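PDB 5D88: predicted protease of the collagenase family from Methanopyrus kandleri, which probably acts as a peptidase of family U32, built on a TIM barrel and binding a zinc ion. Local coordinates for residues L83-C88 with V138-A143; A54-R59 with F202-F207; A159-V164 with E185-V190. All blocks are in the same frame, centred on the assembly; numbering follows the deposited sequence.

Contact 1 (L83-C88 with V138-A143). With ZN (zinc ion), chain B; ACT (acetate ion), chain C.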
loop_
_atom_site.group_PDB
_atom_site.type_symbol
_atom_site.label_atom_id
_atom_site.label_comp_id
_atom_site.label_asym_id
_atom_site.label_seq_id
_atom_site.Cartn_x
_atom_site.Cartn_y
_atom_site.Cartn_z
ATOM N N LEU A 83 15.491 1.709 11.124
ATOM C CA LEU A 83 14.417 1.901 10.156
ATOM C C LEU A 83 14.201 0.587 9.420
ATOM O O LEU A 83 15.059 0.143 8.647
ATOM C CB LEU A 83 14.753 3.036 9.189
ATOM C CG LEU A 83 13.722 3.387 8.114
ATOM C CD1 LEU A 83 12.428 3.928 8.751
ATOM C CD2 LEU A 83 14.302 4.405 7.176
ATOM N N MET A 84 13.050 -0.026 9.672
ATOM C CA MET A 84 12.663 -1.325 9.110
ATOM C C MET A 84 11.194 -1.206 8.719
ATOM O O MET A 84 10.326 -1.924 9.202
ATOM C CB MET A 84 12.883 -2.462 10.112
ATOM C CG MET A 84 12.791 -3.829 9.471
ATOM S SD MET A 84 13.176 -5.133 10.638
ATOM C CE MET A 84 11.824 -4.902 11.735
ATOM N N ASP A 85 10.897 -0.251 7.831
ATOM C CA ASP A 85 9.522 0.174 7.611
ATOM C C ASP A 85 8.938 -0.352 6.311
ATOM O O ASP A 85 8.081 0.297 5.718
ATOM C CB ASP A 85 9.393 1.693 7.683
ATOM C CG ASP A 85 10.109 2.426 6.568
ATOM O OD1 ASP A 85 10.926 1.852 5.853
ATOM O OD2 ASP A 85 9.838 3.628 6.422
ATOM N N PHE A 86 9.338 -1.549 5.902
ATOM C CA PHE A 86 8.702 -2.204 4.773
ATOM C C PHE A 86 7.183 -2.180 4.889
ATOM O O PHE A 86 6.616 -2.337 5.978
ATOM C CB PHE A 86 9.190 -3.655 4.626
ATOM C CG PHE A 86 8.905 -4.541 5.802
ATOM C CD1 PHE A 86 7.676 -5.163 5.927
ATOM C CD2 PHE A 86 9.889 -4.784 6.751
ATOM C CE1 PHE A 86 7.424 -5.999 6.968
ATOM C CE2 PHE A 86 9.654 -5.634 7.810
ATOM C CZ PHE A 86 8.413 -6.240 7.927
ATOM N N THR A 87 6.522 -2.007 3.742
ATOM C CA THR A 87 5.070 -2.034 3.687
ATOM C C THR A 87 4.531 -3.360 3.188
ATOM O O THR A 87 3.304 -3.549 3.158
ATOM C CB THR A 87 4.556 -0.881 2.817
ATOM O OG1 THR A 87 5.211 -0.874 1.538
ATOM C CG2 THR A 87 4.799 0.439 3.546
ATOM N N CYS A 88 5.418 -4.280 2.808
ATOM C CA CYS A 88 5.045 -5.609 2.347
ATOM C C CYS A 88 6.206 -6.553 2.611
ATOM O O CYS A 88 7.359 -6.204 2.352
ATOM C CB CYS A 88 4.693 -5.623 0.853
ATOM S SG CYS A 88 3.944 -7.188 0.334
ATOM N N VAL A 138 7.986 2.964 16.853
ATOM C CA VAL A 138 7.682 4.158 16.062
ATOM C C VAL A 138 6.992 3.709 14.780
ATOM O O VAL A 138 7.537 2.895 14.026
ATOM C CB VAL A 138 8.950 4.951 15.720
ATOM C CG1 VAL A 138 8.605 6.221 14.938
ATOM C CG2 VAL A 138 9.737 5.281 16.955
ATOM N N VAL A 139 5.806 4.247 14.517
ATOM C CA VAL A 139 5.136 3.997 13.246
ATOM C C VAL A 139 5.689 4.963 12.204
ATOM O O VAL A 139 5.609 6.191 12.357
ATOM C CB VAL A 139 3.621 4.141 13.370
ATOM C CG1 VAL A 139 2.966 3.917 12.009
ATOM C CG2 VAL A 139 3.077 3.147 14.401
ATOM N N SER A 140 6.237 4.401 11.137
ATOM C CA SER A 140 6.813 5.174 10.054
ATOM C C SER A 140 5.758 5.971 9.306
ATOM O O SER A 140 4.603 5.575 9.206
ATOM C CB SER A 140 7.506 4.238 9.059
ATOM O OG SER A 140 8.214 4.982 8.067
ATOM N N HIS A 141 6.194 7.089 8.717
ATOM C CA HIS A 141 5.348 7.803 7.776
ATOM C C HIS A 141 4.942 6.933 6.589
ATOM O O HIS A 141 3.947 7.241 5.936
ATOM C CB HIS A 141 6.064 9.072 7.301
ATOM C CG HIS A 141 7.133 8.815 6.299
ATOM N ND1 HIS A 141 8.382 8.350 6.649
ATOM C CD2 HIS A 141 7.133 8.931 4.951
ATOM C CE1 HIS A 141 9.097 8.161 5.559
ATOM N NE2 HIS A 141 8.371 8.524 4.516
ATOM N N THR A 142 5.666 5.841 6.295
ATOM C CA THR A 142 5.244 5.006 5.168
ATOM C C THR A 142 3.970 4.215 5.452
ATOM O O THR A 142 3.404 3.632 4.522
ATOM C CB THR A 142 6.342 4.033 4.771
ATOM O OG1 THR A 142 6.624 3.183 5.892
ATOM C CG2 THR A 142 7.608 4.805 4.331
ATOM N N ALA A 143 3.508 4.185 6.703
ATOM C CA ALA A 143 2.211 3.603 7.003
ATOM C C ALA A 143 1.047 4.536 6.664
ATOM O O ALA A 143 -0.116 4.114 6.755
ATOM C CB ALA A 143 2.147 3.216 8.477
HETATM ZN ZN ZN B . 4.866 -7.417 -1.728
HETATM C C ACT C . 9.996 8.625 1.357
HETATM O O ACT C . 9.045 9.223 1.915
HETATM O OXT ACT C . 9.810 7.414 1.093
HETATM C CH3 ACT C . 11.273 9.332 0.997
#
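The carboxylate of D85 is bonded by the hydroxyl of S140, just past the end of strand 136-139. From its base outward, D85 lays CB against S140 CB at 3.5 Å, and CG then passes S140 OG on the way to the tip. With CG set between the backbone N and the carbonyl carbon, chi1 of 66° puts the carboxylate within bonding distance of S140 OG. OD2 accepts a hydrogen bond from S140 OG at 2.7 Å through its anti lone pair, and T142 CG2 comes up to OD2 crosswise, at 3.3 Å; T55 OG1 gives it another hydrogen bond, while OD1 takes the N-H of A54. T142 OG1 sits 3.2 Å from D85 O and 3.3 Å from D85 OD2, and its single proton could go to either. S140 OG also receives the T142 N-H, almost straight at 177°, forming an ST turn. Replacing S140 by an alanine would probably leave D85 OD2 short of one donor and the T142 N-H without its acceptor. Farther along, T87 CG2 rests 3.6 Å from T142 O, while T87 OG1 turns to N205. The next residue, C88, binds zinc through SG together with H209 and with C88 and H209 of the second subunit. Loops of this kind, leaving the C-terminal ends of the strands, form the functional mouth of TIM barrels, and here one carries a zinc site shared between subunits.

Contact 2 (A54-R59 with F202-F207). With ACT (acetate ion), chain C.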
loop_
_atom_site.group_PDB
_atom_site.type_symbol
_atom_site.label_atom_id
_atom_site.label_comp_id
_atom_site.label_asym_id
_atom_site.label_seq_id
_atom_site.Cartn_x
_atom_site.Cartn_y
_atom_site.Cartn_z
ATOM N N ALA A 54 10.934 0.588 3.259
ATOM C CA ALA A 54 10.050 1.204 2.268
ATOM C C ALA A 54 10.406 2.651 1.965
ATOM O O ALA A 54 10.097 3.150 0.875
ATOM C CB ALA A 54 8.601 1.147 2.752
ATOM N N THR A 55 11.002 3.354 2.916
ATOM C CA THR A 55 11.408 4.731 2.674
ATOM C C THR A 55 12.369 4.759 1.492
ATOM O O THR A 55 13.258 3.912 1.383
ATOM C CB THR A 55 12.058 5.306 3.934
ATOM O OG1 THR A 55 11.054 5.509 4.945
ATOM C CG2 THR A 55 12.690 6.646 3.686
ATOM N N LEU A 56 12.157 5.724 0.597
ATOM C CA LEU A 56 12.877 5.821 -0.675
ATOM C C LEU A 56 14.114 6.691 -0.489
ATOM O O LEU A 56 14.009 7.920 -0.331
ATOM C CB LEU A 56 11.967 6.389 -1.762
ATOM C CG LEU A 56 10.656 5.639 -2.033
ATOM C CD1 LEU A 56 9.826 6.310 -3.110
ATOM C CD2 LEU A 56 10.921 4.180 -2.403
ATOM N N LEU A 57 15.282 6.073 -0.583
ATOM C CA LEU A 57 16.545 6.715 -0.266
ATOM C C LEU A 57 17.522 6.676 -1.426
ATOM O O LEU A 57 17.398 5.840 -2.325
ATOM C CB LEU A 57 17.204 6.038 0.938
ATOM C CG LEU A 57 16.340 6.067 2.183
ATOM C CD1 LEU A 57 17.041 5.306 3.296
ATOM C CD2 LEU A 57 16.022 7.508 2.599
ATOM N N PRO A 58 18.524 7.569 -1.413
ATOM C CA PRO A 58 19.595 7.535 -2.433
ATOM C C PRO A 58 20.532 6.354 -2.307
ATOM O O PRO A 58 21.183 5.977 -3.288
ATOM C CB PRO A 58 20.370 8.835 -2.181
ATOM C CG PRO A 58 19.653 9.589 -1.175
ATOM C CD PRO A 58 18.657 8.706 -0.494
ATOM N N ARG A 59 20.679 5.814 -1.106
ATOM C CA ARG A 59 21.564 4.686 -0.871
ATOM C C ARG A 59 21.121 4.031 0.422
ATOM O O ARG A 59 20.537 4.681 1.293
ATOM C CB ARG A 59 23.042 5.085 -0.787
ATOM C CG ARG A 59 23.496 5.667 0.566
ATOM C CD ARG A 59 25.036 5.691 0.717
ATOM N NE ARG A 59 25.644 4.387 0.432
ATOM C CZ ARG A 59 26.027 3.478 1.335
ATOM N NH1 ARG A 59 25.885 3.678 2.649
ATOM N NH2 ARG A 59 26.551 2.333 0.906
ATOM N N PHE A 202 2.915 2.044 -4.419
ATOM C CA PHE A 202 3.430 0.941 -5.207
ATOM C C PHE A 202 4.953 0.947 -5.222
ATOM O O PHE A 202 5.586 -0.112 -5.172
ATOM C CB PHE A 202 2.860 1.037 -6.623
ATOM C CG PHE A 202 1.354 1.041 -6.641
ATOM C CD1 PHE A 202 0.656 -0.156 -6.564
ATOM C CD2 PHE A 202 0.645 2.232 -6.675
ATOM C CE1 PHE A 202 -0.721 -0.172 -6.548
ATOM C CE2 PHE A 202 -0.751 2.234 -6.646
ATOM C CZ PHE A 202 -1.435 1.030 -6.584
ATOM N N GLU A 203 5.548 2.138 -5.297
ATOM C CA GLU A 203 6.998 2.239 -5.349
ATOM C C GLU A 203 7.624 1.837 -4.022
ATOM O O GLU A 203 8.669 1.176 -4.001
ATOM C CB GLU A 203 7.402 3.647 -5.754
ATOM C CG GLU A 203 8.890 3.795 -6.009
ATOM C CD GLU A 203 9.258 5.152 -6.554
ATOM O OE1 GLU A 203 8.530 6.128 -6.287
ATOM O OE2 GLU A 203 10.290 5.240 -7.246
ATOM N N ARG A 204 6.988 2.196 -2.906
ATOM C CA ARG A 204 7.488 1.770 -1.606
ATOM C C ARG A 204 7.325 0.273 -1.393
ATOM O O ARG A 204 8.183 -0.350 -0.766
ATOM C CB ARG A 204 6.787 2.542 -0.504
ATOM C CG ARG A 204 7.137 3.999 -0.483
ATOM C CD ARG A 204 6.511 4.547 0.720
ATOM N NE ARG A 204 6.852 5.926 0.967
ATOM C CZ ARG A 204 5.974 6.824 1.383
ATOM N NH1 ARG A 204 4.693 6.496 1.577
ATOM N NH2 ARG A 204 6.378 8.048 1.617
ATOM N N ASN A 205 6.255 -0.327 -1.930
ATOM C CA ASN A 205 6.152 -1.784 -1.920
ATOM C C ASN A 205 7.333 -2.400 -2.660
ATOM O O ASN A 205 7.921 -3.388 -2.204
ATOM C CB ASN A 205 4.839 -2.236 -2.572
ATOM C CG ASN A 205 3.613 -2.096 -1.663
ATOM O OD1 ASN A 205 3.703 -1.917 -0.442
ATOM N ND2 ASN A 205 2.440 -2.246 -2.278
ATOM N N LEU A 206 7.679 -1.835 -3.818
ATOM C CA LEU A 206 8.799 -2.341 -4.605
ATOM C C LEU A 206 10.102 -2.264 -3.818
ATOM O O LEU A 206 10.852 -3.239 -3.746
ATOM C CB LEU A 206 8.926 -1.555 -5.910
ATOM C CG LEU A 206 10.079 -1.977 -6.837
ATOM C CD1 LEU A 206 9.883 -3.380 -7.381
ATOM C CD2 LEU A 206 10.237 -0.932 -7.966
ATOM N N PHE A 207 10.412 -1.101 -3.243
ATOM C CA PHE A 207 11.670 -1.007 -2.507
ATOM C C PHE A 207 11.664 -1.888 -1.252
ATOM O O PHE A 207 12.721 -2.356 -0.825
ATOM C CB PHE A 207 11.972 0.444 -2.145
ATOM C CG PHE A 207 12.682 1.193 -3.213
ATOM C CD1 PHE A 207 12.014 1.579 -4.355
ATOM C CD2 PHE A 207 14.030 1.488 -3.085
ATOM C CE1 PHE A 207 12.666 2.285 -5.357
ATOM C CE2 PHE A 207 14.710 2.203 -4.086
ATOM C CZ PHE A 207 14.025 2.593 -5.229
HETATM C C ACT C . 9.996 8.625 1.357
HETATM O O ACT C . 9.045 9.223 1.915
HETATM O OXT ACT C . 9.810 7.414 1.093
HETATM C CH3 ACT C . 11.273 9.332 0.997
#
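At the C-terminal mouth of the TIM barrel, the loop after strand 43-47 lies against helix 200-213, and L56 and R204 together grip a bound acetate. The backbones come close where A54 faces R204, with A54 CB packing on R204 CB at 4.0 Å. R204 leaves the helix with CG anti to its own carbonyl carbon (chi1 -68°) and runs extended to NE, so that its aliphatic part passes A54 O, 3.4 Å from CG, before the guanidinium reaches the anion. The acetate approaches that group edge-on, near its plane. R204 NH2 donates to acetate O at 2.9 Å, whereas R204 NE makes a weak bond to acetate OXT at 3.3 Å. OXT is held more firmly by the backbone N-H of L56, 2.9 Å away with an angle of 165° at the hydrogen. H141 NE2 and I193 N add further bonds to the ion, and R204 NH2 has a second acceptor in I193 O, which helps to fix the turn of the guanidinium.

The side chain of L56 splits its two methyls between different neighbours. CD2 lies over one face of the F207 ring in a CH-pi contact, 3.8 Å from the ring centroid and 28° off the normal. CD1 instead touches E203 OE1 at 3.4 Å, a carboxylate engaged in salt bridges with R229 and R231. A leucine thus packs across the helix surface while its own N-H serves the anion. The acetate probably comes from the crystallisation liquor, but a guanidinium joined by main-chain N-H groups and a histidine is characteristic of an anion pocket, here consistent with a place that can receive a carboxylate.

Contact 3 (A159-V164 with E185-V190); sequences ADVITV and ELRTAV
T163 and R187 cross at a slant because R187 sends CG anti to its backbone N (chi1 178°) and bends at chi3 (-79°), while T163 places OG1 beside its own N, on the same face of the sheet. OG1 thereby lies 3.4 Å from R187 CD. Beyond it a water donates to T163 OG1 at 2.8 Å and accepts from R187 NH1 at 3.1 Å, and T163 OG1 also hydrogen-bonds to V139 O. The guanidinium continues across the barrel interior to a salt bridge with E244, a hydrogen bond with Q81 and a cation-pi contact with W25. On this face V161 CG1 packs against R187 CB at 3.9 Å. The opposite face carries I162 and L186, with L186 CD2 4.2 Å from I162 CB and the leucine reaching on to helix 172-181.

In the backbone, strands 161-163 and 185-190 run parallel at 29° to one another. The ladder starts with E185 N to D160 O and I162 N to E185 O, then passes through R187 N to I162 O, 2.9 Å, and V164 N to R187 O, 3.0 Å. Where it ends, a second water extends the link, donating to V164 O and accepting from A189 N at 2.8 Å. These are the paired strands of a beta-alpha-beta unit. The two faces differ in chemistry: on the outer one I162 and L186 meet as apolar groups, and L186 packs on helix 172-181, whereas the inner one holds a buried arginine whose positive charge is probably balanced by E244 and whose N-H groups are shared among protein and water acceptors.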
loop_
_atom_site.group_PDB
_atom_site.type_symbol
_atom_site.label_atom_id
_atom_site.label_comp_id
_atom_site.label_asym_id
_atom_site.label_seq_id
_atom_site.Cartn_x
_atom_site.Cartn_y
_atom_site.Cartn_z
ATOM N N ALA A 159 1.873 1.147 19.375
ATOM C CA ALA A 159 2.801 2.203 19.006
ATOM C C ALA A 159 3.075 3.117 20.190
ATOM O O ALA A 159 2.172 3.446 20.963
ATOM C CB ALA A 159 2.256 3.022 17.834
ATOM N N ASP A 160 4.341 3.527 20.325
ATOM C CA ASP A 160 4.753 4.570 21.269
ATOM C C ASP A 160 4.791 5.951 20.631
ATOM O O ASP A 160 4.564 6.963 21.313
ATOM C CB ASP A 160 6.147 4.257 21.815
ATOM C CG ASP A 160 6.189 2.959 22.618
ATOM O OD1 ASP A 160 5.331 2.793 23.512
ATOM O OD2 ASP A 160 7.085 2.121 22.366
ATOM N N VAL A 161 5.094 5.991 19.340
ATOM C CA VAL A 161 5.265 7.209 18.550
ATOM C C VAL A 161 4.624 6.944 17.202
ATOM O O VAL A 161 4.815 5.866 16.630
ATOM C CB VAL A 161 6.757 7.548 18.347
ATOM C CG1 VAL A 161 6.938 8.801 17.523
ATOM C CG2 VAL A 161 7.471 7.644 19.659
ATOM N N ILE A 162 3.879 7.916 16.682
ATOM C CA ILE A 162 3.297 7.813 15.352
ATOM C C ILE A 162 3.816 8.963 14.510
ATOM O O ILE A 162 3.695 10.129 14.898
ATOM C CB ILE A 162 1.766 7.803 15.393
ATOM C CG1 ILE A 162 1.287 6.514 16.076
ATOM C CG2 ILE A 162 1.212 7.862 13.976
ATOM C CD1 ILE A 162 -0.209 6.415 16.275
ATOM N N THR A 163 4.415 8.629 13.376
ATOM C CA THR A 163 4.811 9.612 12.377
ATOM C C THR A 163 3.610 9.835 11.464
ATOM O O THR A 163 3.095 8.878 10.871
ATOM C CB THR A 163 6.014 9.125 11.561
ATOM O OG1 THR A 163 7.025 8.601 12.419
ATOM C CG2 THR A 163 6.612 10.258 10.786
ATOM N N VAL A 164 3.123 11.069 11.396
ATOM C CA VAL A 164 1.976 11.330 10.537
ATOM C C VAL A 164 2.404 11.290 9.073
ATOM O O VAL A 164 3.573 11.498 8.715
ATOM C CB VAL A 164 1.315 12.678 10.864
ATOM C CG1 VAL A 164 0.842 12.724 12.311
ATOM C CG2 VAL A 164 2.267 13.842 10.536
ATOM N N GLU A 185 3.238 9.919 21.346
ATOM C CA GLU A 185 3.998 11.021 20.795
ATOM C C GLU A 185 3.758 11.095 19.295
ATOM O O GLU A 185 3.594 10.075 18.623
ATOM C CB GLU A 185 5.490 10.820 21.069
ATOM C CG GLU A 185 5.838 10.651 22.531
ATOM C CD GLU A 185 5.537 11.880 23.326
ATOM O OE1 GLU A 185 6.210 12.891 23.080
ATOM O OE2 GLU A 185 4.635 11.838 24.195
ATOM N N LEU A 186 3.749 12.309 18.762
ATOM C CA LEU A 186 3.613 12.491 17.324
ATOM C C LEU A 186 4.906 13.022 16.723
ATOM O O LEU A 186 5.493 13.992 17.222
ATOM C CB LEU A 186 2.463 13.427 16.988
ATOM C CG LEU A 186 1.108 12.931 17.454
ATOM C CD1 LEU A 186 0.104 13.972 17.056
ATOM C CD2 LEU A 186 0.739 11.578 16.856
ATOM N N ARG A 187 5.313 12.395 15.629
ATOM C CA ARG A 187 6.513 12.739 14.888
ATOM C C ARG A 187 6.129 13.235 13.505
ATOM O O ARG A 187 5.147 12.772 12.911
ATOM C CB ARG A 187 7.414 11.513 14.764
ATOM C CG ARG A 187 8.696 11.694 13.970
ATOM C CD ARG A 187 9.487 10.376 13.877
ATOM N NE ARG A 187 10.245 10.088 15.084
ATOM C CZ ARG A 187 11.204 9.175 15.175
ATOM N NH1 ARG A 187 11.552 8.443 14.121
ATOM N NH2 ARG A 187 11.824 8.992 16.329
ATOM N N THR A 188 6.932 14.167 12.991
ATOM C CA THR A 188 6.826 14.643 11.622
ATOM C C THR A 188 8.113 14.332 10.879
ATOM O O THR A 188 9.210 14.495 11.424
ATOM C CB THR A 188 6.554 16.154 11.580
ATOM O OG1 THR A 188 6.557 16.597 10.227
ATOM C CG2 THR A 188 7.605 16.932 12.358
ATOM N N ALA A 189 7.969 13.856 9.649
ATOM C CA ALA A 189 9.096 13.559 8.774
ATOM C C ALA A 189 9.246 14.677 7.766
ATOM O O ALA A 189 8.287 15.001 7.066
ATOM C CB ALA A 189 8.885 12.238 8.038
ATOM N N VAL A 190 10.449 15.249 7.684
ATOM C CA VAL A 190 10.750 16.366 6.785
ATOM C C VAL A 190 11.599 15.868 5.624
ATOM O O VAL A 190 12.673 15.296 5.832
ATOM C CB VAL A 190 11.483 17.490 7.528
ATOM C CG1 VAL A 190 11.760 18.662 6.590
ATOM C CG2 VAL A 190 10.672 17.905 8.762
HETATM O O HOH W 1 9.687 8.155 11.713
HETATM O O HOH W 2 5.434 13.580 8.591
#

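Contacts 1 and 3 share the barrel sheet: strand 136-139 of contact 1 is the neighbour of strand 161-163 in contact 3, with V139 bonded by its backbone to V161 and T163. Their centres lie 11 Å apart, as do those of contacts 1 and 2, whereas contacts 2 and 3 are 19 Å apart and do not touch. Along the chain, the segments of contact 2 enclose both others, and contact 1 is complete before contact 3 begins. Contacts 1 and 2 sit at the barrel mouth, both reaching the acetate and the second subunit. The parallel barrel wall thus leads up to a loop and a helix that supply C88 and H209 to the zinc shared between subunits.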